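Local coordinates for mosquitocidal toxin (Bacillus sphaericus, PDB 2CB4), which acts as a mosquitocidal toxin, this chain being its catalytic domain, probably an ADP-ribosyltransferase, at residues A[79-84]-A[149-154]. The protein carries 1 engineered substitution. Numbering follows the deposited sequence.
Sequences LRWDRR and NIIYRY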
ATOM      1  N   LEU A  79     -41.863  10.602  -9.068  1.00 25.34           N
ATOM      2  CA  LEU A  79     -40.949  11.718  -8.879  1.00 24.73           C
ATOM      3  C   LEU A  79     -39.881  11.366  -7.869  1.00 28.69           C
ATOM      4  O   LEU A  79     -40.109  10.604  -6.933  1.00 28.35           O
ATOM      5  CB  LEU A  79     -41.716  12.952  -8.352  1.00 24.32           C
ATOM      6  CG  LEU A  79     -42.929  13.463  -9.139  1.00 27.63           C
ATOM      7  CD1 LEU A  79     -43.591  14.564  -8.307  1.00 26.98           C
ATOM      8  CD2 LEU A  79     -42.489  13.991 -10.520  1.00 25.55           C
ATOM      9  N   ARG A  80     -38.716  11.965  -8.044  1.00 25.48           N
ATOM     10  CA  ARG A  80     -37.618  11.790  -7.099  1.00 24.06           C
ATOM     11  C   ARG A  80     -36.845  13.090  -6.935  1.00 26.97           C
ATOM     12  O   ARG A  80     -36.340  13.646  -7.902  1.00 26.65           O
ATOM     13  CB  ARG A  80     -36.664  10.653  -7.476  1.00 19.78           C
ATOM     14  CG  ARG A  80     -35.530  10.610  -6.514  1.00 20.55           C
ATOM     15  CD  ARG A  80     -34.742   9.336  -6.547  1.00 25.72           C
ATOM     16  NE  ARG A  80     -33.516   9.534  -5.794  1.00 23.43           N
ATOM     17  CZ  ARG A  80     -33.266   9.065  -4.576  1.00 34.51           C
ATOM     18  NH1 ARG A  80     -34.138   8.299  -3.941  1.00 26.95           N
ATOM     19  NH2 ARG A  80     -32.112   9.349  -4.007  1.00 24.71           N
ATOM     20  N   TRP A  81     -36.767  13.563  -5.699  1.00 24.03           N
ATOM     21  CA  TRP A  81     -36.025  14.768  -5.347  1.00 23.14           C
ATOM     22  C   TRP A  81     -34.596  14.313  -5.118  1.00 26.24           C
ATOM     23  O   TRP A  81     -34.352  13.385  -4.344  1.00 24.63           O
ATOM     24  CB  TRP A  81     -36.562  15.341  -4.036  1.00 21.19           C
ATOM     25  CG  TRP A  81     -37.937  15.928  -4.205  1.00 21.29           C
ATOM     26  CD1 TRP A  81     -39.154  15.336  -3.878  1.00 23.34           C
ATOM     27  CD2 TRP A  81     -38.249  17.239  -4.697  1.00 20.62           C
ATOM     28  NE1 TRP A  81     -40.184  16.192  -4.178  1.00 21.94           N
ATOM     29  CE2 TRP A  81     -39.673  17.362  -4.688  1.00 23.63           C
ATOM     30  CE3 TRP A  81     -37.479  18.297  -5.206  1.00 21.01           C
ATOM     31  CZ2 TRP A  81     -40.327  18.528  -5.122  1.00 22.17           C
ATOM     32  CZ3 TRP A  81     -38.138  19.466  -5.620  1.00 21.79           C
ATOM     33  CH2 TRP A  81     -39.545  19.572  -5.559  1.00 22.14           C
ATOM     34  N   ASP A  82     -33.646  14.970  -5.780  1.00 22.57           N
ATOM     35  CA  ASP A  82     -32.243  14.581  -5.643  1.00 22.02           C
ATOM     36  C   ASP A  82     -31.348  15.803  -5.838  1.00 25.56           C
ATOM     37  O   ASP A  82     -31.641  16.672  -6.682  1.00 25.48           O
ATOM     38  CB  ASP A  82     -31.883  13.469  -6.675  1.00 22.11           C
ATOM     39  CG  ASP A  82     -30.781  12.530  -6.181  1.00 28.13           C
ATOM     40  OD1 ASP A  82     -29.646  13.004  -5.986  1.00 30.55           O
ATOM     41  OD2 ASP A  82     -31.024  11.313  -5.989  1.00 28.21           O
ATOM     42  N   ARG A  83     -30.263  15.862  -5.069  1.00 21.19           N
ATOM     43  CA  ARG A  83     -29.314  16.982  -5.181  1.00 21.68           C
ATOM     44  C   ARG A  83     -28.316  16.765  -6.333  1.00 25.53           C
ATOM     45  O   ARG A  83     -27.666  17.706  -6.738  1.00 25.71           O
ATOM     46  CB  ARG A  83     -28.561  17.235  -3.849  1.00 22.06           C
ATOM     47  CG  ARG A  83     -29.459  17.608  -2.625  1.00 22.58           C
ATOM     48  CD  ARG A  83     -29.674  19.100  -2.529  1.00 20.38           C
ATOM     49  NE  ARG A  83     -30.721  19.520  -1.589  1.00 20.28           N
ATOM     50  CZ  ARG A  83     -31.136  20.781  -1.485  1.00 30.21           C
ATOM     51  NH1 ARG A  83     -30.553  21.705  -2.205  1.00 20.13           N
ATOM     52  NH2 ARG A  83     -32.112  21.128  -0.688  1.00 22.64           N
ATOM     53  N   ARG A  84     -28.240  15.541  -6.874  1.00 22.08           N
ATOM     54  CA  ARG A  84     -27.335  15.213  -7.975  1.00 21.78           C
ATOM     55  C   ARG A  84     -27.865  15.678  -9.325  1.00 26.31           C
ATOM     56  O   ARG A  84     -29.044  15.544  -9.609  1.00 24.84           O
ATOM     57  CB  ARG A  84     -26.954  13.723  -7.968  1.00 18.52           C
ATOM     58  CG  ARG A  84     -26.217  13.303  -6.690  1.00 16.54           C
ATOM     59  CD  ARG A  84     -26.114  11.766  -6.591  1.00 21.55           C
ATOM     60  NE  ARG A  84     -27.442  11.176  -6.387  1.00 24.93           N
ATOM     61  CZ  ARG A  84     -27.735   9.897  -6.557  1.00 37.19           C
ATOM     62  NH1 ARG A  84     -26.785   9.045  -6.925  1.00 23.24           N
ATOM     63  NH2 ARG A  84     -28.983   9.470  -6.365  1.00 22.73           N
ATOM     64  N   ASN A 149     -30.801  26.321  -1.873  1.00 26.13           N
ATOM     65  CA  ASN A 149     -29.832  25.982  -2.884  1.00 25.49           C
ATOM     66  C   ASN A 149     -30.402  25.304  -4.117  1.00 27.99           C
ATOM     67  O   ASN A 149     -31.491  25.667  -4.576  1.00 28.56           O
ATOM     68  CB  ASN A 149     -28.653  25.212  -2.251  1.00 25.99           C
ATOM     69  CG  ASN A 149     -28.076  25.942  -1.018  1.00 47.40           C
ATOM     70  OD1 ASN A 149     -28.183  25.469   0.106  1.00 52.47           O
ATOM     71  ND2 ASN A 149     -27.520  27.107  -1.244  1.00 38.11           N
ATOM     72  N   ILE A 150     -29.650  24.349  -4.657  1.00 23.07           N
ATOM     73  CA  ILE A 150     -29.998  23.638  -5.878  1.00 22.66           C
ATOM     74  C   ILE A 150     -30.491  22.212  -5.639  1.00 26.62           C
ATOM     75  O   ILE A 150     -29.795  21.381  -5.048  1.00 24.65           O
ATOM     76  CB  ILE A 150     -28.749  23.543  -6.809  1.00 24.84           C
ATOM     77  CG1 ILE A 150     -28.161  24.943  -7.026  1.00 24.89           C
ATOM     78  CG2 ILE A 150     -29.096  22.835  -8.142  1.00 22.03           C
ATOM     79  CD1 ILE A 150     -26.837  24.947  -7.791  1.00 21.17           C
ATOM     80  N   ILE A 151     -31.691  21.931  -6.137  1.00 22.87           N
ATOM     81  CA  ILE A 151     -32.267  20.605  -6.012  1.00 21.08           C
ATOM     82  C   ILE A 151     -32.972  20.264  -7.325  1.00 25.92           C
ATOM     83  O   ILE A 151     -33.436  21.156  -8.070  1.00 24.95           O
ATOM     84  CB  ILE A 151     -33.206  20.487  -4.764  1.00 22.92           C
ATOM     85  CG1 ILE A 151     -33.498  19.008  -4.457  1.00 22.34           C
ATOM     86  CG2 ILE A 151     -34.495  21.308  -4.955  1.00 22.07           C
ATOM     87  CD1 ILE A 151     -34.110  18.771  -3.118  1.00 15.83           C
ATOM     88  N   TYR A 152     -33.029  18.975  -7.622  1.00 23.55           N
ATOM     89  CA  TYR A 152     -33.670  18.487  -8.843  1.00 22.10           C
ATOM     90  C   TYR A 152     -34.886  17.625  -8.500  1.00 26.39           C
ATOM     91  O   TYR A 152     -34.892  16.901  -7.510  1.00 24.82           O
ATOM     92  CB  TYR A 152     -32.660  17.641  -9.649  1.00 21.96           C
ATOM     93  CG  TYR A 152     -31.457  18.452 -10.112  1.00 22.07           C
ATOM     94  CD1 TYR A 152     -31.465  19.102 -11.360  1.00 22.49           C
ATOM     95  CD2 TYR A 152     -30.339  18.633  -9.274  1.00 21.87           C
ATOM     96  CE1 TYR A 152     -30.404  19.887 -11.758  1.00 21.43           C
ATOM     97  CE2 TYR A 152     -29.269  19.444  -9.672  1.00 21.79           C
ATOM     98  CZ  TYR A 152     -29.314  20.066 -10.914  1.00 28.89           C
ATOM     99  OH  TYR A 152     -28.256  20.845 -11.360  1.00 29.32           O
ATOM    100  N   ARG A 153     -35.913  17.702  -9.338  1.00 24.42           N
ATOM    101  CA  ARG A 153     -37.092  16.864  -9.184  1.00 23.29           C
ATOM    102  C   ARG A 153     -37.180  16.051 -10.473  1.00 26.31           C
ATOM    103  O   ARG A 153     -37.591  16.558 -11.513  1.00 26.06           O
ATOM    104  CB  ARG A 153     -38.359  17.706  -9.005  1.00 22.13           C
ATOM    105  CG  ARG A 153     -39.544  16.884  -8.396  1.00 24.18           C
ATOM    106  CD  ARG A 153     -40.814  17.721  -8.499  1.00 28.54           C
ATOM    107  NE  ARG A 153     -41.370  17.551  -9.814  1.00 37.89           N
ATOM    108  CZ  ARG A 153     -42.629  17.772 -10.132  1.00 47.41           C
ATOM    109  NH1 ARG A 153     -43.474  18.211  -9.224  1.00 31.55           N
ATOM    110  NH2 ARG A 153     -43.028  17.554 -11.371  1.00 37.70           N
ATOM    111  N   TYR A 154     -36.740  14.803 -10.403  1.00 22.01           N
ATOM    112  CA  TYR A 154     -36.742  13.915 -11.551  1.00 21.52           C
ATOM    113  C   TYR A 154     -38.099  13.269 -11.759  1.00 25.46           C
ATOM    114  O   TYR A 154     -38.771  12.893 -10.780  1.00 23.39           O
ATOM    115  CB  TYR A 154     -35.647  12.826 -11.398  1.00 22.50           C
ATOM    116  CG  TYR A 154     -34.237  13.392 -11.496  1.00 24.70           C
ATOM    117  CD1 TYR A 154     -33.588  13.467 -12.729  1.00 26.39           C
ATOM    118  CD2 TYR A 154     -33.557  13.886 -10.350  1.00 24.95           C
ATOM    119  CE1 TYR A 154     -32.308  14.000 -12.845  1.00 26.39           C
ATOM    120  CE2 TYR A 154     -32.252  14.427 -10.461  1.00 24.80           C
ATOM    121  CZ  TYR A 154     -31.659  14.480 -11.718  1.00 29.48           C
ATOM    122  OH  TYR A 154     -30.425  15.006 -11.866  1.00 26.70           O
TER
HETATM  123  O   HOH W   1     -27.359  20.284  -5.609  1.00 29.71           O
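Arg80 and Asp82 pair with Tyr154 and Tyr152 as the hydrogen-bonded pairs of an antiparallel strand pair. In the first, Arg80 N donates to Tyr154 O at 2.9 Å and Tyr154 N returns a bond to Arg80 O; Asp82 N to Tyr152 O and Tyr152 N to Asp82 O repeat the exchange two residues on. Past the last pair the connection changes in kind: a water donates to both Arg83 O and Ile150 O, and Ile150 O also takes a weak, bent bond from Arg83 NH1. Arg83 turns sharply at chi2 (-89°), which lays its guanidinium with one face over Ile151 CB, while Asn148, Asp243, Asp258 and Ser145 supply its polar partners.

On the face bearing Trp81 and Arg153, Arg153 CG stands over the six-membered ring, 3.6 Å from its centroid, in a CH-pi contact; Trp81 NE1 bonds to Trp141 O. The Arg153 chain then bends at chi3 (83°), and Leu79 CD2 lies over one face of its guanidinium, offset toward the rim.

The face bearing Arg80, Asp82, Tyr152 and Tyr154 combines a charged cluster with two tyrosine rings. Tyr154 OH donates to Arg84 O at 2.7 Å, tying the loop after strand 78-82 back to strand 150-156, and Tyr152 OH bonds to Asn241 O. Here Asp82 is gripped by two arginines: Arg84 bridges both carboxylate oxygens with NE and NH2, whereas Arg80 NE and NH2 converge on OD2 alone. OD1 further accepts Arg84 N at 3.0 Å, closing an Asx turn. With five donor bonds, the buried carboxylate is probably kept ionised; Arg80 NH2 also pairs with Asp256.

Strand 78-82 lies between strands 123-131 and 150-156 in the mixed sheet, and strand 192-199 flanks 150-156 on its other edge. Helix 86-92 packs against Arg84, Tyr152 and Tyr154, and strand 142-143 against Trp81 and Ile151.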